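Local structure of methyltransferase FkbM (Methylobacillus flagellatus KT, 2PY6) at residues A[36-40]-A[41-45]; A[146-150]-A[151-155]; A[269-272]-A[273-276]; A[278-281]-A[282-286]. The protein probably acts as a methyltransferase of the FkbM family, moving a methyl group onto an acceptor through a Rossmann-like domain. All coordinates share one frame; numbering follows the deposited sequence.

Contact 1: A[36-40]-A[41-45]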
ATOM      1  N   PHE A  36     -17.479  36.984 -13.454  1.00 27.75           N
ATOM      2  CA  PHE A  36     -16.060  37.245 -13.541  1.00 26.85           C
ATOM      3  C   PHE A  36     -15.327  36.025 -13.066  1.00 27.61           C
ATOM      4  O   PHE A  36     -15.682  35.439 -12.037  1.00 27.70           O
ATOM      5  CB  PHE A  36     -15.623  38.414 -12.659  1.00 25.81           C
ATOM      6  CG  PHE A  36     -14.094  38.563 -12.587  1.00 30.42           C
ATOM      7  CD1 PHE A  36     -13.366  39.031 -13.690  1.00 27.32           C
ATOM      8  CD2 PHE A  36     -13.402  38.235 -11.442  1.00 28.43           C
ATOM      9  CE1 PHE A  36     -12.002  39.170 -13.644  1.00 26.56           C
ATOM     10  CE2 PHE A  36     -12.053  38.384 -11.377  1.00 27.43           C
ATOM     11  CZ  PHE A  36     -11.328  38.847 -12.486  1.00 27.52           C
ATOM     12  N   GLY A  37     -14.310  35.617 -13.792  1.00 30.28           N
ATOM     13  CA  GLY A  37     -13.547  34.442 -13.362  1.00 30.14           C
ATOM     14  C   GLY A  37     -14.076  33.110 -13.894  1.00 33.49           C
ATOM     15  O   GLY A  37     -13.447  32.050 -13.658  1.00 34.50           O
ATOM     16  N   ILE A  38     -15.225  33.134 -14.582  1.00 31.44           N
ATOM     17  CA  ILE A  38     -15.782  31.930 -15.159  1.00 31.40           C
ATOM     18  C   ILE A  38     -15.319  31.830 -16.638  1.00 31.64           C
ATOM     19  O   ILE A  38     -15.400  32.793 -17.373  1.00 30.80           O
ATOM     20  CB  ILE A  38     -17.325  31.906 -15.041  1.00 32.99           C
ATOM     21  CG1 ILE A  38     -17.740  32.101 -13.572  1.00 31.81           C
ATOM     22  CG2 ILE A  38     -17.902  30.616 -15.624  1.00 29.09           C
ATOM     23  CD1 ILE A  38     -17.092  31.106 -12.582  1.00 34.89           C
ATOM     24  N   PRO A  39     -14.784  30.666 -17.055  1.00 31.43           N
ATOM     25  CA  PRO A  39     -14.351  30.534 -18.461  1.00 32.29           C
ATOM     26  C   PRO A  39     -15.461  30.837 -19.459  1.00 28.48           C
ATOM     27  O   PRO A  39     -16.580  30.380 -19.282  1.00 28.35           O
ATOM     28  CB  PRO A  39     -13.907  29.076 -18.563  1.00 30.93           C
ATOM     29  CG  PRO A  39     -13.596  28.682 -17.165  1.00 32.00           C
ATOM     30  CD  PRO A  39     -14.541  29.434 -16.294  1.00 31.66           C
ATOM     31  N   ALA A  40     -15.131  31.630 -20.477  1.00 30.88           N
ATOM     32  CA  ALA A  40     -16.084  32.092 -21.493  1.00 30.75           C
ATOM     33  C   ALA A  40     -16.931  30.982 -22.115  1.00 29.42           C
ATOM     34  O   ALA A  40     -18.117  31.163 -22.332  1.00 29.69           O
ATOM     35  CB  ALA A  40     -15.325  32.832 -22.615  1.00 33.25           C
ATOM     36  N   ASN A  41     -16.313  29.842 -22.413  1.00 30.16           N
ATOM     37  CA  ASN A  41     -17.024  28.746 -23.054  1.00 27.87           C
ATOM     38  C   ASN A  41     -18.074  28.132 -22.135  1.00 28.07           C
ATOM     39  O   ASN A  41     -19.132  27.675 -22.610  1.00 27.38           O
ATOM     40  CB  ASN A  41     -16.057  27.696 -23.635  1.00 29.08           C
ATOM     41  CG  ASN A  41     -15.121  27.076 -22.598  1.00 26.57           C
ATOM     42  OD1 ASN A  41     -15.020  27.525 -21.444  1.00 32.69           O
ATOM     43  ND2 ASN A  41     -14.406  26.030 -23.026  1.00 18.91           N
ATOM     44  N   VAL A  42     -17.807  28.159 -20.824  1.00 25.52           N
ATOM     45  CA  VAL A  42     -18.790  27.688 -19.851  1.00 25.19           C
ATOM     46  C   VAL A  42     -19.900  28.718 -19.707  1.00 23.21           C
ATOM     47  O   VAL A  42     -21.076  28.347 -19.624  1.00 21.03           O
ATOM     48  CB  VAL A  42     -18.168  27.440 -18.489  1.00 26.77           C
ATOM     49  CG1 VAL A  42     -19.255  27.064 -17.472  1.00 29.58           C
ATOM     50  CG2 VAL A  42     -17.088  26.358 -18.578  1.00 30.18           C
ATOM     51  N   ARG A  43     -19.537  30.004 -19.636  1.00 22.87           N
ATOM     52  CA  ARG A  43     -20.558  31.050 -19.525  1.00 25.83           C
ATOM     53  C   ARG A  43     -21.553  30.973 -20.662  1.00 28.44           C
ATOM     54  O   ARG A  43     -22.753  31.151 -20.443  1.00 30.64           O
ATOM     55  CB  ARG A  43     -19.939  32.442 -19.540  1.00 23.34           C
ATOM     56  CG  ARG A  43     -19.105  32.733 -18.344  1.00 24.51           C
ATOM     57  CD  ARG A  43     -18.437  34.044 -18.400  1.00 21.70           C
ATOM     58  NE  ARG A  43     -19.398  35.124 -18.380  1.00 26.50           N
ATOM     59  CZ  ARG A  43     -19.105  36.378 -18.045  1.00 27.45           C
ATOM     60  NH1 ARG A  43     -17.900  36.705 -17.650  1.00 24.91           N
ATOM     61  NH2 ARG A  43     -20.047  37.308 -18.083  1.00 27.65           N
ATOM     62  N   GLU A  44     -21.058  30.736 -21.877  1.00 31.57           N
ATOM     63  CA  GLU A  44     -21.955  30.669 -23.032  1.00 34.30           C
ATOM     64  C   GLU A  44     -22.871  29.444 -22.982  1.00 29.93           C
ATOM     65  O   GLU A  44     -24.004  29.525 -23.418  1.00 28.25           O
ATOM     66  CB  GLU A  44     -21.229  30.828 -24.373  1.00 33.57           C
ATOM     67  CG  GLU A  44     -20.572  29.618 -24.995  1.00 44.65           C
ATOM     68  CD  GLU A  44     -20.102  29.911 -26.429  1.00 45.56           C
ATOM     69  OE1 GLU A  44     -19.542  31.018 -26.658  1.00 61.34           O
ATOM     70  OE2 GLU A  44     -20.310  29.046 -27.317  1.00 61.17           O
ATOM     71  N   VAL A  45     -22.400  28.325 -22.442  1.00 28.58           N
ATOM     72  CA  VAL A  45     -23.286  27.167 -22.264  1.00 27.07           C
ATOM     73  C   VAL A  45     -24.368  27.494 -21.216  1.00 26.93           C
ATOM     74  O   VAL A  45     -25.585  27.328 -21.486  1.00 23.93           O
ATOM     75  CB  VAL A  45     -22.531  25.882 -21.863  1.00 25.82           C
ATOM     76  CG1 VAL A  45     -23.518  24.761 -21.561  1.00 25.64           C
ATOM     77  CG2 VAL A  45     -21.599  25.431 -22.971  1.00 21.83           C
TER
HETATM   78  O   HOH W   1     -15.519  35.418 -17.607  1.00 31.07           O
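R43 reaches back along the chain and lays its aliphatic stem obliquely across I38, just where the chain turns from loop into helix 40-49. CG of R43 rests 3.7 Å from CG2 of I38, and the next carbon, CD of R43, sits 3.4 Å from O of I38. The chain bends about the CG-CD bond (chi3 65°), which lifts the guanidinium off the isoleucine. Water 1 lies in the guanidinium plane, at its edge: it accepts from NH1 of R43 at 2.7 Å and donates to O of I38 at 2.6 Å. The same NH1 forms a salt bridge with D33, so its charge is answered nearby. With an alanine here, D33 would probably lose its salt-bridge mate and water 1 its bond to the arginine.

N41 and V42 gather round P39, the N-cap residue, which has no polar side-chain atom to offer the helix. Its ring takes OD1 of N41 3.5 Å from CB of P39, because chi1 of 58° holds the amide between the backbone N and the carbonyl carbon. CG2 of V42 touches the same P39 CB, while CG1 of V42 packs against CG2 of I38. In the backbone, O of P39 accepts N of R43 at 3.0 Å in a nearly straight bond (164°), the first full helical turn, and O of A40 receives N of E44.

Around this start, F36 leans on helix 19-32, I38 packs on Q145, R148 and A149 of helix 143-149, and P39 and V42 both rest on L141 of strand 140-142.

Contact 2: A[146-150]-A[151-155]; sequences AVRAF and GLQGN
V147 and L152 close a Schellman motif at the end of helix 143-149. The long bond runs from N of L152 to O of V147 at 2.9 Å, almost straight (169°) and in the carbonyl plane; the inner one, from N of G151 to O of R148, is weak. G151 makes the turn with positive phi, where a side chain would press on O of F150.

The packed side is apolar. CG1 of V147 lies 4.3 Å from CB of L152, the hydrophobic pairing that usually accompanies this motif, and CB of F150 meets CG of L152 at 4.1 Å.

Across the turn things are wetter. Q153 is exposed and second in a type II turn from L152 to N155; its chain bends at chi2 (91°), folding the amide back over the helix end until NE2 of Q153 is 3.7 Å from CA of R148. The amide is nearly coplanar with the R148 guanidinium, and D162 hydrogen-bonds Q153 and salt-bridges R148, whose NH1 also bonds O of L198. Between amide and helix sits water 2, which donates to O of R148 at 2.6 Å and accepts from NE2 of Q153 at 2.7 Å.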
ATOM      1  N   ALA A 146     -17.295  26.506 -10.250  1.00 26.17           N
ATOM      2  CA  ALA A 146     -18.621  25.892 -10.266  1.00 27.68           C
ATOM      3  C   ALA A 146     -19.581  26.640  -9.319  1.00 29.17           C
ATOM      4  O   ALA A 146     -20.708  26.966  -9.703  1.00 28.60           O
ATOM      5  CB  ALA A 146     -18.548  24.430  -9.840  1.00 27.09           C
ATOM      6  N   VAL A 147     -19.138  26.875  -8.074  1.00 28.86           N
ATOM      7  CA  VAL A 147     -19.964  27.575  -7.069  1.00 29.05           C
ATOM      8  C   VAL A 147     -20.446  28.936  -7.598  1.00 28.74           C
ATOM      9  O   VAL A 147     -21.609  29.263  -7.476  1.00 27.10           O
ATOM     10  CB  VAL A 147     -19.246  27.716  -5.728  1.00 31.12           C
ATOM     11  CG1 VAL A 147     -20.018  28.629  -4.769  1.00 28.44           C
ATOM     12  CG2 VAL A 147     -19.047  26.342  -5.095  1.00 32.65           C
ATOM     13  N   ARG A 148     -19.554  29.687  -8.241  1.00 30.28           N
ATOM     14  CA  ARG A 148     -19.885  30.985  -8.769  1.00 29.80           C
ATOM     15  C   ARG A 148     -20.727  30.932 -10.030  1.00 29.72           C
ATOM     16  O   ARG A 148     -21.665  31.705 -10.172  1.00 31.31           O
ATOM     17  CB  ARG A 148     -18.600  31.785  -9.030  1.00 31.42           C
ATOM     18  CG  ARG A 148     -18.849  33.218  -9.596  1.00 30.67           C
ATOM     19  CD  ARG A 148     -17.523  33.975  -9.687  1.00 25.40           C
ATOM     20  NE  ARG A 148     -17.015  34.312  -8.366  1.00 28.37           N
ATOM     21  CZ  ARG A 148     -15.834  34.879  -8.150  1.00 30.99           C
ATOM     22  NH1 ARG A 148     -15.065  35.210  -9.170  1.00 26.42           N
ATOM     23  NH2 ARG A 148     -15.446  35.169  -6.912  1.00 28.86           N
ATOM     24  N   ALA A 149     -20.402  30.015 -10.943  1.00 28.86           N
ATOM     25  CA  ALA A 149     -21.077  29.942 -12.245  1.00 27.65           C
ATOM     26  C   ALA A 149     -22.515  29.476 -12.176  1.00 30.43           C
ATOM     27  O   ALA A 149     -23.317  29.850 -13.006  1.00 29.49           O
ATOM     28  CB  ALA A 149     -20.287  29.057 -13.218  1.00 30.40           C
ATOM     29  N   PHE A 150     -22.815  28.637 -11.190  1.00 33.43           N
ATOM     30  CA  PHE A 150     -24.147  28.091 -10.981  1.00 33.63           C
ATOM     31  C   PHE A 150     -24.920  28.760  -9.861  1.00 31.32           C
ATOM     32  O   PHE A 150     -25.991  28.306  -9.544  1.00 31.42           O
ATOM     33  CB  PHE A 150     -24.039  26.571 -10.747  1.00 36.38           C
ATOM     34  CG  PHE A 150     -23.643  25.809 -11.989  1.00 37.39           C
ATOM     35  CD1 PHE A 150     -24.499  25.768 -13.073  1.00 32.93           C
ATOM     36  CD2 PHE A 150     -22.408  25.182 -12.086  1.00 38.67           C
ATOM     37  CE1 PHE A 150     -24.155  25.096 -14.224  1.00 36.81           C
ATOM     38  CE2 PHE A 150     -22.045  24.528 -13.245  1.00 39.57           C
ATOM     39  CZ  PHE A 150     -22.920  24.483 -14.311  1.00 44.10           C
ATOM     40  N   GLY A 151     -24.383  29.842  -9.295  1.00 31.18           N
ATOM     41  CA  GLY A 151     -25.024  30.615  -8.238  1.00 31.36           C
ATOM     42  C   GLY A 151     -25.326  29.806  -6.989  1.00 33.04           C
ATOM     43  O   GLY A 151     -26.450  29.844  -6.477  1.00 33.61           O
ATOM     44  N   LEU A 152     -24.342  29.053  -6.503  1.00 34.35           N
ATOM     45  CA  LEU A 152     -24.538  28.185  -5.333  1.00 34.21           C
ATOM     46  C   LEU A 152     -24.070  28.811  -4.019  1.00 34.57           C
ATOM     47  O   LEU A 152     -23.986  28.132  -3.004  1.00 37.53           O
ATOM     48  CB  LEU A 152     -23.833  26.850  -5.566  1.00 36.35           C
ATOM     49  CG  LEU A 152     -24.350  25.997  -6.730  1.00 40.19           C
ATOM     50  CD1 LEU A 152     -23.431  24.808  -6.963  1.00 39.19           C
ATOM     51  CD2 LEU A 152     -25.777  25.555  -6.475  1.00 42.58           C
ATOM     52  N   GLN A 153     -23.768  30.102  -4.028  1.00 36.38           N
ATOM     53  CA  GLN A 153     -23.360  30.795  -2.815  1.00 37.23           C
ATOM     54  C   GLN A 153     -24.460  30.638  -1.750  1.00 39.56           C
ATOM     55  O   GLN A 153     -25.653  30.841  -2.047  1.00 41.58           O
ATOM     56  CB  GLN A 153     -23.116  32.264  -3.100  1.00 38.94           C
ATOM     57  CG  GLN A 153     -21.970  32.572  -4.053  1.00 38.70           C
ATOM     58  CD  GLN A 153     -22.332  32.670  -5.527  1.00 40.05           C
ATOM     59  OE1 GLN A 153     -23.417  32.281  -5.943  1.00 38.23           O
ATOM     60  NE2 GLN A 153     -21.420  33.230  -6.321  1.00 31.94           N
ATOM     61  N   GLY A 154     -24.068  30.239  -0.539  1.00 39.06           N
ATOM     62  CA  GLY A 154     -25.004  29.970   0.552  1.00 40.08           C
ATOM     63  C   GLY A 154     -25.588  28.559   0.624  1.00 42.38           C
ATOM     64  O   GLY A 154     -26.135  28.160   1.658  1.00 44.69           O
ATOM     65  N   ASN A 155     -25.494  27.793  -0.462  1.00 42.53           N
ATOM     66  CA  ASN A 155     -26.018  26.413  -0.508  1.00 44.06           C
ATOM     67  C   ASN A 155     -24.943  25.334  -0.436  1.00 43.45           C
ATOM     68  O   ASN A 155     -25.241  24.139  -0.561  1.00 42.91           O
ATOM     69  CB  ASN A 155     -26.898  26.231  -1.744  1.00 45.84           C
ATOM     70  CG  ASN A 155     -28.133  27.071  -1.666  1.00 50.04           C
ATOM     71  OD1 ASN A 155     -28.227  28.106  -2.323  1.00 58.05           O
ATOM     72  ND2 ASN A 155     -29.051  26.691  -0.775  1.00 54.26           N
TER
HETATM   73  O   HOH W   2     -22.404  33.763  -8.743  1.00 27.53           O

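Contact 3: A[269-272]-A[273-276]; sequences QNVL and RRYT
From Q269 to Y275 the helix loosens: N of R273 still reaches O of Q269 four residues back (3.3 Å), but R274 N turns to O of V271, with only a weak bond to O of N270, and Y275 N to O of L272, each of these last two donors well above its acceptor's carbonyl plane. R273 doubles back along the helix with its chain extended from CG to NE. That brings one face of its guanidinium over O of Q269, 3.3 Å from the plane, and places NH1 of R273 at the amide of N270, 2.8 Å from OD1. NH1 of R273 donates to O of G90 of the second subunit.

This is the C-terminal end of the helix in the beta-alpha-beta unit formed by strand 254-258, helix 262-274 and strand 284-287 of the Rossmann-like domain. On the side turned toward the neighbouring helix 239-248, V271 and Y275 run side by side, CG1 of V271 3.8 Å from CE2 of Y275, and both touch L241.

R274 is bent at chi3 (74°) and comes back across V271. Its NH1 lies 3.5 Å from CG2 of V271, and the guanidinium has CA of V271 over its centre. Lower in the same side chain, CG of R274 sits 3.1 Å from O of V271 and 3.8 Å above the centre of the Y275 ring. At the tip, NH2 of R274 donates to S89 O of the second subunit.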
ATOM      1  N   GLN A 269      -5.068  11.519  24.655  1.00 29.45           N
ATOM      2  CA  GLN A 269      -4.594  10.644  25.729  1.00 31.04           C
ATOM      3  C   GLN A 269      -3.512   9.687  25.187  1.00 30.80           C
ATOM      4  O   GLN A 269      -2.603   9.306  25.916  1.00 31.18           O
ATOM      5  CB  GLN A 269      -5.743   9.896  26.403  1.00 33.08           C
ATOM      6  CG  GLN A 269      -6.658  10.803  27.191  1.00 35.67           C
ATOM      7  CD  GLN A 269      -5.951  11.473  28.353  1.00 39.35           C
ATOM      8  OE1 GLN A 269      -5.409  10.802  29.219  1.00 39.70           O
ATOM      9  NE2 GLN A 269      -5.986  12.800  28.391  1.00 29.83           N
ATOM     10  N   ASN A 270      -3.623   9.317  23.909  1.00 31.87           N
ATOM     11  CA  ASN A 270      -2.613   8.488  23.248  1.00 32.17           C
ATOM     12  C   ASN A 270      -1.333   9.308  23.036  1.00 33.93           C
ATOM     13  O   ASN A 270      -0.223   8.825  23.262  1.00 30.49           O
ATOM     14  CB  ASN A 270      -3.076   8.011  21.875  1.00 29.39           C
ATOM     15  CG  ASN A 270      -4.310   7.137  21.913  1.00 27.66           C
ATOM     16  OD1 ASN A 270      -4.621   6.459  22.901  1.00 22.80           O
ATOM     17  ND2 ASN A 270      -4.995   7.108  20.787  1.00 24.61           N
ATOM     18  N   VAL A 271      -1.508  10.545  22.587  1.00 36.22           N
ATOM     19  CA  VAL A 271      -0.382  11.468  22.416  1.00 36.89           C
ATOM     20  C   VAL A 271       0.333  11.685  23.748  1.00 35.77           C
ATOM     21  O   VAL A 271       1.556  11.650  23.796  1.00 36.98           O
ATOM     22  CB  VAL A 271      -0.856  12.829  21.834  1.00 38.39           C
ATOM     23  CG1 VAL A 271       0.277  13.902  21.878  1.00 41.38           C
ATOM     24  CG2 VAL A 271      -1.375  12.637  20.421  1.00 39.68           C
ATOM     25  N   LEU A 272      -0.407  11.883  24.845  1.00 35.91           N
ATOM     26  CA  LEU A 272       0.253  12.093  26.143  1.00 33.95           C
ATOM     27  C   LEU A 272       1.092  10.856  26.575  1.00 34.32           C
ATOM     28  O   LEU A 272       2.134  11.004  27.239  1.00 27.98           O
ATOM     29  CB  LEU A 272      -0.733  12.457  27.263  1.00 34.65           C
ATOM     30  CG  LEU A 272      -1.633  13.714  27.227  1.00 39.99           C
ATOM     31  CD1 LEU A 272      -2.316  13.860  28.605  1.00 34.01           C
ATOM     32  CD2 LEU A 272      -0.913  14.995  26.871  1.00 41.17           C
ATOM     33  N   ARG A 273       0.626   9.657  26.216  1.00 34.35           N
ATOM     34  CA  ARG A 273       1.339   8.418  26.553  1.00 35.92           C
ATOM     35  C   ARG A 273       2.643   8.271  25.789  1.00 34.11           C
ATOM     36  O   ARG A 273       3.527   7.574  26.241  1.00 30.30           O
ATOM     37  CB  ARG A 273       0.506   7.159  26.288  1.00 36.07           C
ATOM     38  CG  ARG A 273      -0.545   6.876  27.296  1.00 36.85           C
ATOM     39  CD  ARG A 273      -1.405   5.644  26.919  1.00 36.43           C
ATOM     40  NE  ARG A 273      -2.726   5.823  27.507  1.00 44.06           N
ATOM     41  CZ  ARG A 273      -3.849   6.110  26.857  1.00 40.45           C
ATOM     42  NH1 ARG A 273      -3.921   6.183  25.548  1.00 45.13           N
ATOM     43  NH2 ARG A 273      -4.961   6.279  27.550  1.00 51.75           N
ATOM     44  N   ARG A 274       2.776   8.887  24.622  1.00 34.75           N
ATOM     45  CA  ARG A 274       4.037   8.748  23.927  1.00 37.65           C
ATOM     46  C   ARG A 274       5.140   9.575  24.604  1.00 36.25           C
ATOM     47  O   ARG A 274       6.312   9.336  24.373  1.00 38.38           O
ATOM     48  CB  ARG A 274       3.913   8.935  22.399  1.00 37.51           C
ATOM     49  CG  ARG A 274       3.583  10.252  21.871  1.00 44.69           C
ATOM     50  CD  ARG A 274       3.637  10.234  20.320  1.00 45.00           C
ATOM     51  NE  ARG A 274       2.480   9.534  19.761  1.00 56.27           N
ATOM     52  CZ  ARG A 274       1.483  10.096  19.062  1.00 58.08           C
ATOM     53  NH1 ARG A 274       1.482  11.387  18.740  1.00 49.48           N
ATOM     54  NH2 ARG A 274       0.473   9.333  18.638  1.00 53.24           N
ATOM     55  N   TYR A 275       4.772  10.461  25.533  1.00 35.24           N
ATOM     56  CA  TYR A 275       5.732  11.309  26.218  1.00 31.79           C
ATOM     57  C   TYR A 275       5.840  11.063  27.687  1.00 30.36           C
ATOM     58  O   TYR A 275       6.535  11.789  28.368  1.00 29.23           O
ATOM     59  CB  TYR A 275       5.349  12.759  25.997  1.00 31.83           C
ATOM     60  CG  TYR A 275       5.282  13.125  24.542  1.00 28.87           C
ATOM     61  CD1 TYR A 275       6.404  13.035  23.734  1.00 32.24           C
ATOM     62  CD2 TYR A 275       4.112  13.607  23.984  1.00 31.33           C
ATOM     63  CE1 TYR A 275       6.348  13.379  22.376  1.00 40.17           C
ATOM     64  CE2 TYR A 275       4.041  13.963  22.640  1.00 33.54           C
ATOM     65  CZ  TYR A 275       5.155  13.856  21.837  1.00 39.27           C
ATOM     66  OH  TYR A 275       5.070  14.225  20.505  1.00 34.35           O
ATOM     67  N   THR A 276       5.232   9.982  28.161  1.00 31.72           N
ATOM     68  CA  THR A 276       5.193   9.695  29.578  1.00 32.13           C
ATOM     69  C   THR A 276       6.571   9.635  30.306  1.00 31.50           C
ATOM     70  O   THR A 276       6.683  10.038  31.446  1.00 29.12           O
ATOM     71  CB  THR A 276       4.283   8.452  29.864  1.00 30.72           C
ATOM     72  OG1 THR A 276       4.325   8.163  31.257  1.00 39.37           O
ATOM     73  CG2 THR A 276       4.750   7.218  29.151  1.00 38.92           C
TER

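Contact 4: A[278-281]-A[282-286]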
ATOM      1  N   THR A 278       9.324  11.299  29.300  1.00 31.80           N
ATOM      2  CA  THR A 278      10.132  12.498  29.017  1.00 32.41           C
ATOM      3  C   THR A 278      10.205  13.339  30.286  1.00 35.73           C
ATOM      4  O   THR A 278       9.414  13.126  31.208  1.00 37.63           O
ATOM      5  CB  THR A 278       9.526  13.359  27.901  1.00 31.01           C
ATOM      6  OG1 THR A 278       8.289  13.955  28.350  1.00 25.87           O
ATOM      7  CG2 THR A 278       9.290  12.538  26.626  1.00 24.78           C
ATOM      8  N   ASN A 279      11.139  14.287  30.366  1.00 36.97           N
ATOM      9  CA  ASN A 279      11.173  15.156  31.572  1.00 37.16           C
ATOM     10  C   ASN A 279      10.152  16.318  31.528  1.00 35.94           C
ATOM     11  O   ASN A 279      10.040  17.052  32.496  1.00 39.67           O
ATOM     12  CB  ASN A 279      12.593  15.653  31.902  1.00 38.10           C
ATOM     13  CG  ASN A 279      13.132  16.626  30.868  1.00 46.92           C
ATOM     14  OD1 ASN A 279      12.512  16.864  29.825  1.00 49.15           O
ATOM     15  ND2 ASN A 279      14.302  17.193  31.149  1.00 52.33           N
ATOM     16  N   PHE A 280       9.411  16.457  30.420  1.00 34.49           N
ATOM     17  CA  PHE A 280       8.389  17.514  30.223  1.00 33.61           C
ATOM     18  C   PHE A 280       6.920  17.052  30.272  1.00 32.37           C
ATOM     19  O   PHE A 280       6.021  17.864  30.100  1.00 31.85           O
ATOM     20  CB  PHE A 280       8.625  18.287  28.906  1.00 30.60           C
ATOM     21  CG  PHE A 280       8.582  17.426  27.640  1.00 31.66           C
ATOM     22  CD1 PHE A 280       7.379  16.976  27.100  1.00 29.74           C
ATOM     23  CD2 PHE A 280       9.745  17.123  26.957  1.00 35.65           C
ATOM     24  CE1 PHE A 280       7.352  16.226  25.933  1.00 33.77           C
ATOM     25  CE2 PHE A 280       9.716  16.365  25.789  1.00 31.96           C
ATOM     26  CZ  PHE A 280       8.523  15.930  25.277  1.00 31.43           C
ATOM     27  N   ALA A 281       6.677  15.769  30.508  1.00 35.01           N
ATOM     28  CA  ALA A 281       5.313  15.218  30.606  1.00 32.50           C
ATOM     29  C   ALA A 281       4.423  15.926  31.629  1.00 31.25           C
ATOM     30  O   ALA A 281       3.210  16.098  31.410  1.00 30.10           O
ATOM     31  CB  ALA A 281       5.391  13.743  30.947  1.00 34.20           C
ATOM     32  N   SER A 282       5.023  16.329  32.747  1.00 30.18           N
ATOM     33  CA  SER A 282       4.299  16.959  33.853  1.00 30.02           C
ATOM     34  C   SER A 282       3.923  18.394  33.561  1.00 29.48           C
ATOM     35  O   SER A 282       3.100  18.962  34.260  1.00 32.50           O
ATOM     36  CB  SER A 282       5.137  16.908  35.141  1.00 32.50           C
ATOM     37  OG  SER A 282       6.416  17.539  34.984  1.00 30.01           O
ATOM     38  N   ARG A 283       4.515  18.971  32.525  1.00 29.03           N
ATOM     39  CA  ARG A 283       4.272  20.357  32.143  1.00 31.12           C
ATOM     40  C   ARG A 283       3.120  20.520  31.157  1.00 29.59           C
ATOM     41  O   ARG A 283       2.774  21.638  30.809  1.00 27.27           O
ATOM     42  CB  ARG A 283       5.535  20.955  31.536  1.00 31.76           C
ATOM     43  CG  ARG A 283       6.709  20.957  32.464  1.00 36.21           C
ATOM     44  CD  ARG A 283       7.995  21.177  31.706  1.00 50.29           C
ATOM     45  NE  ARG A 283       9.157  21.042  32.580  1.00 63.30           N
ATOM     46  CZ  ARG A 283      10.425  20.955  32.176  1.00 69.61           C
ATOM     47  NH1 ARG A 283      10.757  20.963  30.880  1.00 72.73           N
ATOM     48  NH2 ARG A 283      11.381  20.838  33.092  1.00 71.36           N
ATOM     49  N   ILE A 284       2.517  19.410  30.742  1.00 28.93           N
ATOM     50  CA  ILE A 284       1.451  19.434  29.769  1.00 29.84           C
ATOM     51  C   ILE A 284       0.149  19.068  30.422  1.00 29.67           C
ATOM     52  O   ILE A 284       0.085  18.046  31.091  1.00 32.00           O
ATOM     53  CB  ILE A 284       1.676  18.348  28.629  1.00 29.02           C
ATOM     54  CG1 ILE A 284       2.975  18.584  27.855  1.00 33.41           C
ATOM     55  CG2 ILE A 284       0.552  18.361  27.651  1.00 24.46           C
ATOM     56  CD1 ILE A 284       3.575  17.292  27.289  1.00 30.50           C
ATOM     57  N   THR A 285      -0.889  19.881  30.216  1.00 30.74           N
ATOM     58  CA  THR A 285      -2.248  19.523  30.650  1.00 28.46           C
ATOM     59  C   THR A 285      -3.238  19.636  29.497  1.00 30.50           C
ATOM     60  O   THR A 285      -3.086  20.446  28.570  1.00 31.69           O
ATOM     61  CB  THR A 285      -2.772  20.366  31.812  1.00 27.65           C
ATOM     62  OG1 THR A 285      -2.606  21.744  31.496  1.00 22.66           O
ATOM     63  CG2 THR A 285      -2.050  20.016  33.117  1.00 24.48           C
ATOM     64  N   VAL A 286      -4.268  18.819  29.573  1.00 32.99           N
ATOM     65  CA  VAL A 286      -5.337  18.793  28.582  1.00 32.04           C
ATOM     66  C   VAL A 286      -6.630  19.300  29.230  1.00 29.69           C
ATOM     67  O   VAL A 286      -6.969  18.912  30.344  1.00 26.85           O
ATOM     68  CB  VAL A 286      -5.542  17.384  28.027  1.00 32.63           C
ATOM     69  CG1 VAL A 286      -6.707  17.384  26.975  1.00 32.81           C
ATOM     70  CG2 VAL A 286      -4.215  16.841  27.433  1.00 31.17           C
TER
HETATM   71  O   HOH W   3       7.857  15.044  33.673  1.00 37.00           O
HETATM   72  O   HOH W   4      12.744  19.139  28.877  1.00 31.97           O
HETATM   73  O   HOH W   5       8.915  18.474  34.661  1.00 48.40           O
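R283 folds back over F280 and N279 in a 3-10 turn that delivers the chain into strand 284-287, outermost in the Rossmann-like sheet within this chain. The turn is tied by N of R283 to O of F280 (3.1 Å) and, weakly, by N of I284 to O of A281.

Starting at the root, CB of R283 sits 3.4 Å from that same O of F280. CG follows past the carbonyl with the chain extended as far as NE, which carries CD of R283 to 4.0 Å from CA of F280. Then the flat group begins: its centre lies over O of N279, 3.9 Å from CZ of R283, so one face is turned to a carbonyl. NH1 stands near CB of F280 and gives a weak bond to water 4, which in turn donates to OD1 of N279 at 2.5 Å. A leucine in its place is likely to cost water 4 its weak bond from the arginine and O of N279 the positive group over it.

Inward, the F280 ring packs against I245 and F252. T278 OG1 stands 3.3 Å above the ring's centre, while CD1 of I284 meets its edge in plane, 3.8 Å from CD1 of F280.

In the fold
Along the chain the four contacts come in order and fall into two pairs on opposite sides of its centre. Contacts 1 and 2 lie about 14 Å apart, centre to centre, beside the six-stranded sheet of the N-terminal half; they meet where F36 O probably bonds R148 NH1, so the loop leading into helix 40-49 rests on the end of helix 143-149. Contacts 3 and 4, about 9 Å apart, centre to centre, are consecutive parts of one beta-alpha-beta unit, with L272 packed on I284 and V286. Their sheet has strand order 3-2-1-4-5-7-6, as in Rossmann-like methyltransferases. Centres of the two pairs are about 44 to 56 Å apart, so each pair belongs beside a separate sheet.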